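Local atomic coordinates of nucleoporin nup120 (Schizosaccharomyces pombe, PDB entry 4GQ2), a protein that serves as a structural component of the nuclear pore complex, the assembly through which nuclear transport takes place. Residues A[26-32]-A[159-164]; A[114-118]-A[129-133]; A[132-136]-A[168-173]; A[163-168]-A[194-200]. One frame throughout, in Å; residues are numbered along the deposited sequence.

The four contacts trace how one four-stranded blade of the beta-propeller is built and joined to its surroundings. Contact 2 is the hairpin that forms the first half of the blade. Contact 1, its centre about 14 Å from that of contact 2, lays the loop 26-32 over the blade's outermost strand 160-163. Contacts 3 and 4, with centres about 11 Å apart, share Phe168 and lead into the next blade, contact 3 through the loop before strand 173-178 and contact 4 by packing against strand 193-199. Contact 4 also shares Tyr163 and Arg164 with contact 1. Contacts 2 and 4 touch directly, Tyr130 CE1 lying 3.7 Å from Leu198 CD1.

Contact 1 of 4, residues A[26-32]-A[159-164]; sequences WVPALEN and WCLCYR
In the beta-propeller, the outermost strand 160-163 of one four-stranded blade is overlain by the loop that leaves strand 21-26, with Val27, Pro28 and Leu30 meeting Cys160, Cys162 and Arg164. The segments run in nearly the same direction, 13° apart, yet they are held by packing and not by strand pairing. At one end the carbonyl O of Trp26 meets the edge of the Trp159 indole, 3.3 Å from CZ2 and near the ring plane. Val27 CG1 touches both residues at the start of the strand, 3.7 Å from Cys160 SG and 4.1 Å from Trp159 CH2. The Cys160 sulfur stands opposite the backbone N (chi1 -168°), which also brings it alongside Pro28, 3.8 Å from CD. The same CD lies 4.1 Å from Cys162 SG, so one ring carbon packs against both sulfurs. Leu30 divides its branches: CD1 meets Cys162 CB at 4.0 Å, while CD2 covers a face of the Arg164 guanidinium, 3.3 Å from NE. Arg164, extended from CG to NE, comes to meet Leu30 from the opposite direction and brings its guanidinium under that methyl. Around this layer, Tyr139 of strand 138-143 touches both Val27 and Cys162, and Leu161 bonds through its backbone to Tyr140 of that strand. Trp26 stacks on His106, tying the loop's start to the sheet that holds strands 21-26 and 101-106.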
loop_
_atom_site.group_PDB
_atom_site.type_symbol
_atom_site.label_atom_id
_atom_site.label_comp_id
_atom_site.label_asym_id
_atom_site.label_seq_id
_atom_site.Cartn_x
_atom_site.Cartn_y
_atom_site.Cartn_z
ATOM N N TRP A 26 16.734 24.016 19.112
ATOM C CA TRP A 26 17.314 25.312 18.753
ATOM C C TRP A 26 18.606 25.489 19.482
ATOM O O TRP A 26 18.657 25.346 20.709
ATOM C CB TRP A 26 16.376 26.452 19.133
ATOM C CG TRP A 26 15.208 26.617 18.198
ATOM C CD1 TRP A 26 15.052 27.568 17.192
ATOM C CD2 TRP A 26 13.986 25.801 18.142
ATOM N NE1 TRP A 26 13.853 27.406 16.541
ATOM C CE2 TRP A 26 13.165 26.364 17.060
ATOM C CE3 TRP A 26 13.508 24.703 18.851
ATOM C CZ2 TRP A 26 11.926 25.836 16.726
ATOM C CZ3 TRP A 26 12.253 24.183 18.507
ATOM C CH2 TRP A 26 11.481 24.738 17.469
ATOM N N VAL A 27 19.668 25.796 18.735
ATOM C CA VAL A 27 20.968 26.101 19.341
ATOM C C VAL A 27 20.857 27.418 20.124
ATOM O O VAL A 27 20.074 28.298 19.734
ATOM C CB VAL A 27 22.112 26.155 18.294
ATOM C CG1 VAL A 27 22.247 24.817 17.578
ATOM C CG2 VAL A 27 21.899 27.276 17.287
ATOM N N PRO A 28 21.595 27.544 21.248
ATOM C CA PRO A 28 21.560 28.782 22.039
ATOM C C PRO A 28 21.874 30.016 21.189
ATOM O O PRO A 28 22.798 29.982 20.370
ATOM C CB PRO A 28 22.660 28.557 23.080
ATOM C CG PRO A 28 22.701 27.080 23.251
ATOM C CD PRO A 28 22.456 26.524 21.877
ATOM N N ALA A 29 21.093 31.081 21.373
ATOM C CA ALA A 29 21.262 32.316 20.603
ATOM C C ALA A 29 22.473 33.140 21.066
ATOM O O ALA A 29 22.766 33.216 22.261
ATOM C CB ALA A 29 19.993 33.155 20.656
ATOM N N LEU A 30 23.171 33.740 20.104
ATOM C CA LEU A 30 24.317 34.612 20.379
ATOM C C LEU A 30 24.103 36.015 19.799
ATOM O O LEU A 30 23.096 36.268 19.133
ATOM C CB LEU A 30 25.618 33.979 19.869
ATOM C CG LEU A 30 26.496 33.239 20.892
ATOM C CD1 LEU A 30 25.813 32.024 21.509
ATOM C CD2 LEU A 30 27.816 32.830 20.257
ATOM N N GLU A 31 25.045 36.922 20.054
ATOM C CA GLU A 31 24.842 38.346 19.754
ATOM C C GLU A 31 24.910 38.690 18.262
ATOM O O GLU A 31 23.982 39.301 17.722
ATOM C CB GLU A 31 25.808 39.214 20.565
ATOM C CG GLU A 31 25.170 40.480 21.113
ATOM C CD GLU A 31 25.943 41.060 22.280
ATOM O OE1 GLU A 31 27.036 41.623 22.051
ATOM O OE2 GLU A 31 25.452 40.956 23.424
ATOM N N ASN A 32 26.004 38.307 17.609
ATOM C CA ASN A 32 26.128 38.441 16.157
ATOM C C ASN A 32 25.887 37.085 15.501
ATOM O O ASN A 32 26.818 36.409 15.047
ATOM C CB ASN A 32 27.489 39.030 15.780
ATOM C CG ASN A 32 27.715 40.399 16.393
ATOM O OD1 ASN A 32 26.931 41.327 16.176
ATOM N ND2 ASN A 32 28.786 40.531 17.171
ATOM N N TRP A 159 24.123 20.039 25.810
ATOM C CA TRP A 159 23.977 19.360 24.511
ATOM C C TRP A 159 24.560 20.152 23.377
ATOM O O TRP A 159 25.115 19.577 22.442
ATOM C CB TRP A 159 22.525 18.990 24.223
ATOM C CG TRP A 159 21.647 20.135 23.773
ATOM C CD1 TRP A 159 20.850 20.957 24.564
ATOM C CD2 TRP A 159 21.433 20.612 22.398
ATOM N NE1 TRP A 159 20.182 21.879 23.799
ATOM C CE2 TRP A 159 20.486 21.731 22.495
ATOM C CE3 TRP A 159 21.914 20.238 21.143
ATOM C CZ2 TRP A 159 20.058 22.429 21.376
ATOM C CZ3 TRP A 159 21.474 20.954 20.023
ATOM C CH2 TRP A 159 20.570 22.022 20.139
ATOM N N CYS A 160 24.438 21.477 23.459
ATOM C CA CYS A 160 25.043 22.375 22.487
ATOM C C CYS A 160 25.958 23.427 23.116
ATOM O O CYS A 160 25.522 24.229 23.933
ATOM C CB CYS A 160 23.979 23.065 21.648
ATOM S SG CYS A 160 24.694 23.911 20.226
ATOM N N LEU A 161 27.225 23.404 22.709
ATOM C CA LEU A 161 28.217 24.408 23.084
ATOM C C LEU A 161 28.529 25.274 21.863
ATOM O O LEU A 161 28.699 24.755 20.753
ATOM C CB LEU A 161 29.496 23.720 23.579
ATOM C CG LEU A 161 29.703 23.360 25.062
ATOM C CD1 LEU A 161 28.429 22.950 25.786
ATOM C CD2 LEU A 161 30.765 22.276 25.207
ATOM N N CYS A 162 28.599 26.586 22.069
ATOM C CA CYS A 162 28.891 27.527 20.984
ATOM C C CYS A 162 30.257 28.175 21.125
ATOM O O CYS A 162 30.631 28.644 22.204
ATOM C CB CYS A 162 27.824 28.617 20.911
ATOM S SG CYS A 162 26.161 27.944 20.969
ATOM N N TYR A 163 30.986 28.215 20.015
ATOM C CA TYR A 163 32.322 28.786 19.984
ATOM C C TYR A 163 32.446 29.803 18.865
ATOM O O TYR A 163 31.897 29.608 17.781
ATOM C CB TYR A 163 33.356 27.686 19.782
ATOM C CG TYR A 163 33.403 26.669 20.894
ATOM C CD1 TYR A 163 34.164 26.897 22.043
ATOM C CD2 TYR A 163 32.702 25.467 20.794
ATOM C CE1 TYR A 163 34.222 25.957 23.066
ATOM C CE2 TYR A 163 32.745 24.525 21.813
ATOM C CZ TYR A 163 33.508 24.773 22.945
ATOM O OH TYR A 163 33.557 23.840 23.954
ATOM N N ARG A 164 33.170 30.886 19.141
ATOM C CA ARG A 164 33.499 31.886 18.129
ATOM C C ARG A 164 35.017 31.992 17.981
ATOM O O ARG A 164 35.642 32.852 18.605
ATOM C CB ARG A 164 32.896 33.245 18.489
ATOM C CG ARG A 164 31.405 33.356 18.236
ATOM C CD ARG A 164 30.902 34.733 18.628
ATOM N NE ARG A 164 29.500 34.923 18.266
ATOM C CZ ARG A 164 28.779 35.995 18.580
ATOM N NH1 ARG A 164 29.315 36.996 19.269
ATOM N NH2 ARG A 164 27.513 36.065 18.204
#

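Contact 2 of 4, residues A[114-118]-A[129-133]; sequences DGVAF and IYAIT
The carbonyl O of Ala117 takes the amide of Tyr130 in the shortest bond of this contact, 2.7 Å from Tyr130 N. Two more backbone bonds follow in the antiparallel hairpin of strands 115-121 and 126-133, the first two strands of a propeller blade: Ala117 N gives to Tyr130 O at 2.8 Å, and Ile132 N to Gly115 O at 3.0 Å. Ala117 and Tyr130 therefore form a hydrogen-bonded pair, flanked by the non-hydrogen-bonded pairs Val116-Ala131 and Phe118-Ile129. On the face that carries Phe118, Ile129 is the central side chain. Its CG1 stands opposite the carbonyl carbon (chi1 -52°) and lies over the Phe118 ring in a CH-pi contact, 3.9 Å from the centroid and 26° off the normal, offset toward the rim. Ile129 CG2 lies 3.7 Å from Val116 CG1, the two side chains side by side. An alanine in place of Ile129 would remove both branches and would probably leave the Phe118 ring freer to tilt and Val116 CG1 without its neighbour. The same ring also meets those of Tyr63 and Trp76 in the adjoining sheet. The other face looks to the next blade: Ala117 and Tyr130 both touch Ile184, and the Tyr130 hydroxyl is hydrogen-bonded to the backbone O of Ser180. Between the strands a weaker CA-H...O contact accompanies the amide bond at Gly115, whose O lies 3.2 Å from Ala131 CA.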
loop_
_atom_site.group_PDB
_atom_site.type_symbol
_atom_site.label_atom_id
_atom_site.label_comp_id
_atom_site.label_asym_id
_atom_site.label_seq_id
_atom_site.Cartn_x
_atom_site.Cartn_y
_atom_site.Cartn_z
ATOM N N ASP A 114 29.871 21.680 3.335
ATOM C CA ASP A 114 31.050 21.046 3.937
ATOM C C ASP A 114 31.239 21.499 5.381
ATOM O O ASP A 114 32.330 21.367 5.941
ATOM C CB ASP A 114 32.313 21.338 3.116
ATOM C CG ASP A 114 32.142 21.003 1.656
ATOM O OD1 ASP A 114 32.145 19.808 1.316
ATOM O OD2 ASP A 114 31.999 21.934 0.844
ATOM N N GLY A 115 30.166 22.025 5.973
ATOM C CA GLY A 115 30.203 22.568 7.324
ATOM C C GLY A 115 29.673 21.660 8.419
ATOM O O GLY A 115 29.346 22.137 9.502
ATOM N N VAL A 116 29.602 20.356 8.147
ATOM C CA VAL A 116 29.145 19.382 9.139
ATOM C C VAL A 116 30.174 18.257 9.246
ATOM O O VAL A 116 30.544 17.648 8.248
ATOM C CB VAL A 116 27.755 18.793 8.780
ATOM C CG1 VAL A 116 27.284 17.826 9.856
ATOM C CG2 VAL A 116 26.716 19.892 8.583
ATOM N N ALA A 117 30.631 17.989 10.463
ATOM C CA ALA A 117 31.630 16.963 10.700
ATOM C C ALA A 117 31.264 16.179 11.950
ATOM O O ALA A 117 30.773 16.745 12.927
ATOM C CB ALA A 117 33.011 17.590 10.840
ATOM N N PHE A 118 31.516 14.879 11.912
ATOM C CA PHE A 118 31.128 13.979 12.986
ATOM C C PHE A 118 32.335 13.356 13.676
ATOM O O PHE A 118 33.389 13.163 13.061
ATOM C CB PHE A 118 30.258 12.858 12.423
ATOM C CG PHE A 118 28.822 13.239 12.202
ATOM C CD1 PHE A 118 28.459 14.086 11.163
ATOM C CD2 PHE A 118 27.821 12.713 13.017
ATOM C CE1 PHE A 118 27.129 14.423 10.959
ATOM C CE2 PHE A 118 26.488 13.044 12.813
ATOM C CZ PHE A 118 26.144 13.903 11.783
ATOM N N ILE A 129 28.617 16.250 16.803
ATOM C CA ILE A 129 28.591 16.986 15.539
ATOM C C ILE A 129 29.246 18.364 15.673
ATOM O O ILE A 129 28.879 19.158 16.546
ATOM C CB ILE A 129 27.164 17.183 14.993
ATOM C CG1 ILE A 129 26.416 15.857 14.937
ATOM C CG2 ILE A 129 27.206 17.824 13.604
ATOM C CD1 ILE A 129 24.916 16.031 14.862
ATOM N N TYR A 130 30.218 18.626 14.801
ATOM C CA TYR A 130 30.747 19.966 14.582
ATOM C C TYR A 130 29.998 20.595 13.414
ATOM O O TYR A 130 29.910 19.999 12.338
ATOM C CB TYR A 130 32.231 19.914 14.220
ATOM C CG TYR A 130 33.145 19.304 15.255
ATOM C CD1 TYR A 130 33.649 20.067 16.312
ATOM C CD2 TYR A 130 33.535 17.970 15.159
ATOM C CE1 TYR A 130 34.498 19.507 17.257
ATOM C CE2 TYR A 130 34.381 17.400 16.100
ATOM C CZ TYR A 130 34.861 18.170 17.142
ATOM O OH TYR A 130 35.705 17.601 18.068
ATOM N N ALA A 131 29.473 21.801 13.622
ATOM C CA ALA A 131 28.780 22.545 12.575
ATOM C C ALA A 131 29.198 24.010 12.551
ATOM O O ALA A 131 29.290 24.658 13.597
ATOM C CB ALA A 131 27.275 22.428 12.747
ATOM N N ILE A 132 29.458 24.517 11.348
ATOM C CA ILE A 132 29.813 25.920 11.143
ATOM C C ILE A 132 28.798 26.557 10.208
ATOM O O ILE A 132 28.482 26.021 9.135
ATOM C CB ILE A 132 31.246 26.085 10.573
ATOM C CG1 ILE A 132 32.290 25.604 11.591
ATOM C CG2 ILE A 132 31.512 27.536 10.195
ATOM C CD1 ILE A 132 33.647 25.264 11.004
ATOM N N THR A 133 28.286 27.705 10.626
ATOM C CA THR A 133 27.270 28.403 9.870
ATOM C C THR A 133 27.908 29.508 9.027
ATOM O O THR A 133 29.097 29.791 9.170
ATOM C CB THR A 133 26.190 28.968 10.810
ATOM O OG1 THR A 133 26.788 29.879 11.738
ATOM C CG2 THR A 133 25.529 27.836 11.585
#

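Contact 3 of 4, residues A[132-136]-A[168-173]; sequences ITHAR and FLNQKP
The guanidinium of Arg136 has CA and CB of Lys172 over one face and the carbonyl O of Phe168 at its edge, while the Phe168 ring in turn receives the carbonyl O of Arg136 at its own edge, 3.2 Å from CD2. Pro173 CG lies over the centre of that ring, 3.5 Å above the plane. One hydrogen bond crosses between the segments, from Arg136 NH1 to Phe168 O at 2.9 Å. It is nearly straight, 171° at the hydrogen, and the acceptor sits in the guanidinium plane, although the donor is tilted 31° from the carbonyl plane. Gln171 O also approaches NH1, but at an angle too poor for a bond. Arg136 reaches the Phe168 carbonyl with its chain extended from CG to NE, passing Pro173 with CD 3.7 Å from the proline CD. Lys172 crosses it at about a right angle and brings CG to 3.5 Å from Arg136 NH2. Deeper in, Ile132 CD1 meets Phe168 CE2 at 3.9 Å, and Val186 of the next blade touches both Phe168 and Pro173. The contact joins the type I turn Thr133 to Arg136, closed by Arg136 N to Thr133 O at 2.9 Å, to the loop that leads into strand 173-178. Chemically, the cationic guanidinium is met here by the partial negative charge of a backbone carbonyl, through one hydrogen bond, and not by a carboxylate of the two segments, whereas Lys172 meets it with methylenes, its NZ staying 5.4 Å from Arg136 NH2.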
loop_
_atom_site.group_PDB
_atom_site.type_symbol
_atom_site.label_atom_id
_atom_site.label_comp_id
_atom_site.label_asym_id
_atom_site.label_seq_id
_atom_site.Cartn_x
_atom_site.Cartn_y
_atom_site.Cartn_z
ATOM N N ILE A 132 29.458 24.517 11.348
ATOM C CA ILE A 132 29.813 25.920 11.143
ATOM C C ILE A 132 28.798 26.557 10.208
ATOM O O ILE A 132 28.482 26.021 9.135
ATOM C CB ILE A 132 31.246 26.085 10.573
ATOM C CG1 ILE A 132 32.290 25.604 11.591
ATOM C CG2 ILE A 132 31.512 27.536 10.195
ATOM C CD1 ILE A 132 33.647 25.264 11.004
ATOM N N THR A 133 28.286 27.705 10.626
ATOM C CA THR A 133 27.270 28.403 9.870
ATOM C C THR A 133 27.908 29.508 9.027
ATOM O O THR A 133 29.097 29.791 9.170
ATOM C CB THR A 133 26.190 28.968 10.810
ATOM O OG1 THR A 133 26.788 29.879 11.738
ATOM C CG2 THR A 133 25.529 27.836 11.585
ATOM N N HIS A 134 27.120 30.115 8.142
ATOM C CA HIS A 134 27.585 31.212 7.297
ATOM C C HIS A 134 27.981 32.413 8.129
ATOM O O HIS A 134 28.766 33.255 7.682
ATOM C CB HIS A 134 26.523 31.580 6.252
ATOM C CG HIS A 134 26.945 32.694 5.314
ATOM N ND1 HIS A 134 26.583 33.979 5.504
ATOM C CD2 HIS A 134 27.741 32.677 4.169
ATOM C CE1 HIS A 134 27.109 34.744 4.528
ATOM N NE2 HIS A 134 27.816 33.946 3.712
ATOM N N ALA A 135 27.451 32.489 9.349
ATOM C CA ALA A 135 27.781 33.564 10.284
ATOM C C ALA A 135 29.087 33.294 11.011
ATOM O O ALA A 135 29.587 34.156 11.737
ATOM C CB ALA A 135 26.663 33.764 11.284
ATOM N N ARG A 136 29.622 32.091 10.809
ATOM C CA ARG A 136 30.951 31.685 11.290
ATOM C C ARG A 136 31.020 31.335 12.766
ATOM O O ARG A 136 32.087 31.435 13.374
ATOM C CB ARG A 136 32.035 32.709 10.928
ATOM C CG ARG A 136 32.369 32.749 9.452
ATOM C CD ARG A 136 33.423 33.795 9.170
ATOM N NE ARG A 136 33.356 34.264 7.791
ATOM C CZ ARG A 136 34.248 35.072 7.227
ATOM N NH1 ARG A 136 35.297 35.502 7.920
ATOM N NH2 ARG A 136 34.090 35.446 5.963
ATOM N N PHE A 168 38.270 32.951 12.646
ATOM C CA PHE A 168 37.077 33.091 11.799
ATOM C C PHE A 168 36.707 34.553 11.551
ATOM O O PHE A 168 35.886 34.853 10.684
ATOM C CB PHE A 168 35.877 32.352 12.418
ATOM C CG PHE A 168 35.980 30.844 12.370
ATOM C CD1 PHE A 168 37.208 30.199 12.185
ATOM C CD2 PHE A 168 34.847 30.063 12.546
ATOM C CE1 PHE A 168 37.289 28.814 12.157
ATOM C CE2 PHE A 168 34.923 28.675 12.516
ATOM C CZ PHE A 168 36.144 28.049 12.324
ATOM N N LEU A 169 37.300 35.462 12.317
ATOM C CA LEU A 169 36.966 36.882 12.190
ATOM C C LEU A 169 37.439 37.476 10.866
ATOM O O LEU A 169 36.718 38.253 10.238
ATOM C CB LEU A 169 37.498 37.687 13.382
ATOM C CG LEU A 169 36.753 37.502 14.716
ATOM C CD1 LEU A 169 37.540 38.099 15.874
ATOM C CD2 LEU A 169 35.340 38.079 14.671
ATOM N N ASN A 170 38.627 37.068 10.428
ATOM C CA ASN A 170 39.271 37.647 9.253
ATOM C C ASN A 170 39.323 36.698 8.070
ATOM O O ASN A 170 39.476 37.129 6.922
ATOM C CB ASN A 170 40.703 38.055 9.600
ATOM C CG ASN A 170 40.763 39.210 10.573
ATOM O OD1 ASN A 170 40.675 39.018 11.784
ATOM N ND2 ASN A 170 40.899 40.428 10.046
ATOM N N GLN A 171 39.227 35.406 8.365
ATOM C CA GLN A 171 39.385 34.364 7.365
ATOM C C GLN A 171 38.078 33.578 7.223
ATOM O O GLN A 171 37.351 33.390 8.201
ATOM C CB GLN A 171 40.555 33.450 7.755
ATOM C CG GLN A 171 41.908 34.160 7.839
ATOM C CD GLN A 171 42.990 33.330 8.524
ATOM O OE1 GLN A 171 42.853 32.942 9.686
ATOM N NE2 GLN A 171 44.084 33.072 7.809
ATOM N N LYS A 172 37.772 33.136 6.005
ATOM C CA LYS A 172 36.521 32.416 5.743
ATOM C C LYS A 172 36.708 30.896 5.794
ATOM O O LYS A 172 37.418 30.337 4.954
ATOM C CB LYS A 172 35.918 32.838 4.396
ATOM C CG LYS A 172 34.475 32.405 4.203
ATOM C CD LYS A 172 33.890 32.950 2.912
ATOM C CE LYS A 172 32.438 32.533 2.755
ATOM N NZ LYS A 172 31.813 33.209 1.588
ATOM N N PRO A 173 36.067 30.224 6.779
ATOM C CA PRO A 173 36.180 28.771 6.923
ATOM C C PRO A 173 35.593 28.076 5.702
ATOM O O PRO A 173 34.552 28.499 5.190
ATOM C CB PRO A 173 35.343 28.469 8.176
ATOM C CG PRO A 173 35.237 29.771 8.900
ATOM C CD PRO A 173 35.168 30.793 7.800
#

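Contact 4 of 4, residues A[163-168]-A[194-200]; sequences YRPISF and TKIILNP
Strand 194-199 is extended, whereas the segment facing it leaves strand 160-163 at Tyr163 and bends after Pro165 into residues of helical conformation, Phe168 N bonding back to Pro165 O at 3.2 Å. The two backbones run in opposite senses, with CA atoms 7.6 Å apart at Pro165 and Ile196, a spacing filled by side chains. Leu198 sets CD2 over the middle of the Tyr163 ring, 3.5 Å from the centroid and 6° off the normal, a CH-pi contact centred on the face. The leucine's CG, opposite the carbonyl carbon (chi1 -40°), carries the methyl up to the ring. Ile196 CD1 fills the next position, 3.8 Å from Pro165 CG and 3.6 Å from Phe168 CZ. Pro165 CG itself lies over the centre of the Phe168 ring, on the face opposite Pro173. This is packing between consecutive blades of the beta-propeller: the end of one blade's last strand and the connecting loop rest on the third strand of the next, and Leu138 and Tyr140 of the first blade touch Ile196 and Leu198. An alanine at Tyr163 would remove the ring and is likely to open a gap beneath Leu198 CD2. At the far end Ser167 OG lies 3.8 Å from Thr194 CG2. The hydroxyls of Ser167 and Thr194 are both hydrogen-bonded to OE2 of Glu207, on the neighbouring strand 204-210.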
loop_
_atom_site.group_PDB
_atom_site.type_symbol
_atom_site.label_atom_id
_atom_site.label_comp_id
_atom_site.label_asym_id
_atom_site.label_seq_id
_atom_site.Cartn_x
_atom_site.Cartn_y
_atom_site.Cartn_z
ATOM N N TYR A 163 30.986 28.215 20.015
ATOM C CA TYR A 163 32.322 28.786 19.984
ATOM C C TYR A 163 32.446 29.803 18.865
ATOM O O TYR A 163 31.897 29.608 17.781
ATOM C CB TYR A 163 33.356 27.686 19.782
ATOM C CG TYR A 163 33.403 26.669 20.894
ATOM C CD1 TYR A 163 34.164 26.897 22.043
ATOM C CD2 TYR A 163 32.702 25.467 20.794
ATOM C CE1 TYR A 163 34.222 25.957 23.066
ATOM C CE2 TYR A 163 32.745 24.525 21.813
ATOM C CZ TYR A 163 33.508 24.773 22.945
ATOM O OH TYR A 163 33.557 23.840 23.954
ATOM N N ARG A 164 33.170 30.886 19.141
ATOM C CA ARG A 164 33.499 31.886 18.129
ATOM C C ARG A 164 35.017 31.992 17.981
ATOM O O ARG A 164 35.642 32.852 18.605
ATOM C CB ARG A 164 32.896 33.245 18.489
ATOM C CG ARG A 164 31.405 33.356 18.236
ATOM C CD ARG A 164 30.902 34.733 18.628
ATOM N NE ARG A 164 29.500 34.923 18.266
ATOM C CZ ARG A 164 28.779 35.995 18.580
ATOM N NH1 ARG A 164 29.315 36.996 19.269
ATOM N NH2 ARG A 164 27.513 36.065 18.204
ATOM N N PRO A 165 35.615 31.119 17.146
ATOM C CA PRO A 165 37.069 31.082 16.999
ATOM C C PRO A 165 37.588 32.381 16.405
ATOM O O PRO A 165 36.960 32.950 15.511
ATOM C CB PRO A 165 37.306 29.917 16.026
ATOM C CG PRO A 165 36.014 29.165 15.983
ATOM C CD PRO A 165 34.958 30.202 16.201
ATOM N N ILE A 166 38.726 32.841 16.918
ATOM C CA ILE A 166 39.283 34.137 16.540
ATOM C C ILE A 166 39.683 34.173 15.066
ATOM O O ILE A 166 39.407 35.152 14.374
ATOM C CB ILE A 166 40.431 34.548 17.493
ATOM C CG1 ILE A 166 39.842 34.935 18.858
ATOM C CG2 ILE A 166 41.246 35.701 16.917
ATOM C CD1 ILE A 166 40.808 34.822 20.015
ATOM N N SER A 167 40.275 33.083 14.579
ATOM C CA SER A 167 40.663 32.974 13.170
ATOM C C SER A 167 39.501 33.143 12.175
ATOM O O SER A 167 39.724 33.461 11.003
ATOM C CB SER A 167 41.404 31.660 12.915
ATOM O OG SER A 167 40.588 30.542 13.212
ATOM N N PHE A 168 38.270 32.951 12.646
ATOM C CA PHE A 168 37.077 33.091 11.799
ATOM C C PHE A 168 36.707 34.553 11.551
ATOM O O PHE A 168 35.886 34.853 10.684
ATOM C CB PHE A 168 35.877 32.352 12.418
ATOM C CG PHE A 168 35.980 30.844 12.370
ATOM C CD1 PHE A 168 37.208 30.199 12.185
ATOM C CD2 PHE A 168 34.847 30.063 12.546
ATOM C CE1 PHE A 168 37.289 28.814 12.157
ATOM C CE2 PHE A 168 34.923 28.675 12.516
ATOM C CZ PHE A 168 36.144 28.049 12.324
ATOM N N THR A 194 43.708 26.053 10.463
ATOM C CA THR A 194 43.709 26.137 11.920
ATOM C C THR A 194 43.338 24.803 12.567
ATOM O O THR A 194 42.609 23.997 11.983
ATOM C CB THR A 194 42.756 27.247 12.429
ATOM O OG1 THR A 194 42.852 27.346 13.853
ATOM C CG2 THR A 194 41.307 26.952 12.058
ATOM N N LYS A 195 43.855 24.570 13.768
ATOM C CA LYS A 195 43.377 23.470 14.591
ATOM C C LYS A 195 42.680 24.055 15.810
ATOM O O LYS A 195 43.319 24.662 16.672
ATOM C CB LYS A 195 44.514 22.527 15.007
ATOM C CG LYS A 195 44.029 21.278 15.731
ATOM C CD LYS A 195 45.161 20.500 16.386
ATOM C CE LYS A 195 45.829 19.545 15.409
ATOM N NZ LYS A 195 46.984 18.844 16.036
ATOM N N ILE A 196 41.363 23.893 15.858
ATOM C CA ILE A 196 40.576 24.320 17.003
ATOM C C ILE A 196 40.526 23.186 18.027
ATOM O O ILE A 196 40.069 22.090 17.710
ATOM C CB ILE A 196 39.157 24.755 16.577
ATOM C CG1 ILE A 196 39.245 25.897 15.554
ATOM C CG2 ILE A 196 38.327 25.163 17.792
ATOM C CD1 ILE A 196 37.974 26.144 14.770
ATOM N N ILE A 197 41.018 23.456 19.241
ATOM C CA ILE A 197 41.022 22.467 20.323
ATOM C C ILE A 197 40.117 22.934 21.454
ATOM O O ILE A 197 40.311 24.016 22.014
ATOM C CB ILE A 197 42.440 22.182 20.883
ATOM C CG1 ILE A 197 43.403 21.735 19.778
ATOM C CG2 ILE A 197 42.395 21.120 21.980
ATOM C CD1 ILE A 197 44.311 22.838 19.282
ATOM N N LEU A 198 39.138 22.099 21.790
ATOM C CA LEU A 198 38.113 22.459 22.761
ATOM C C LEU A 198 38.293 21.715 24.071
ATOM O O LEU A 198 38.785 20.583 24.101
ATOM C CB LEU A 198 36.716 22.160 22.207
ATOM C CG LEU A 198 36.419 22.457 20.738
ATOM C CD1 LEU A 198 35.329 21.527 20.242
ATOM C CD2 LEU A 198 36.035 23.910 20.518
ATOM N N ASN A 199 37.894 22.375 25.151
ATOM C CA ASN A 199 37.784 21.747 26.453
ATOM C C ASN A 199 36.297 21.718 26.772
ATOM O O ASN A 199 35.748 22.704 27.268
ATOM C CB ASN A 199 38.569 22.541 27.501
ATOM C CG ASN A 199 39.189 21.659 28.571
ATOM O OD1 ASN A 199 39.298 20.440 28.416
ATOM N ND2 ASN A 199 39.617 22.280 29.662
ATOM N N PRO A 200 35.625 20.597 26.442
ATOM C CA PRO A 200 34.169 20.510 26.561
ATOM C C PRO A 200 33.675 20.706 27.994
ATOM O O PRO A 200 32.509 21.043 28.199
ATOM C CB PRO A 200 33.860 19.086 26.075
ATOM C CG PRO A 200 35.042 18.684 25.255
ATOM C CD PRO A 200 36.206 19.338 25.936
#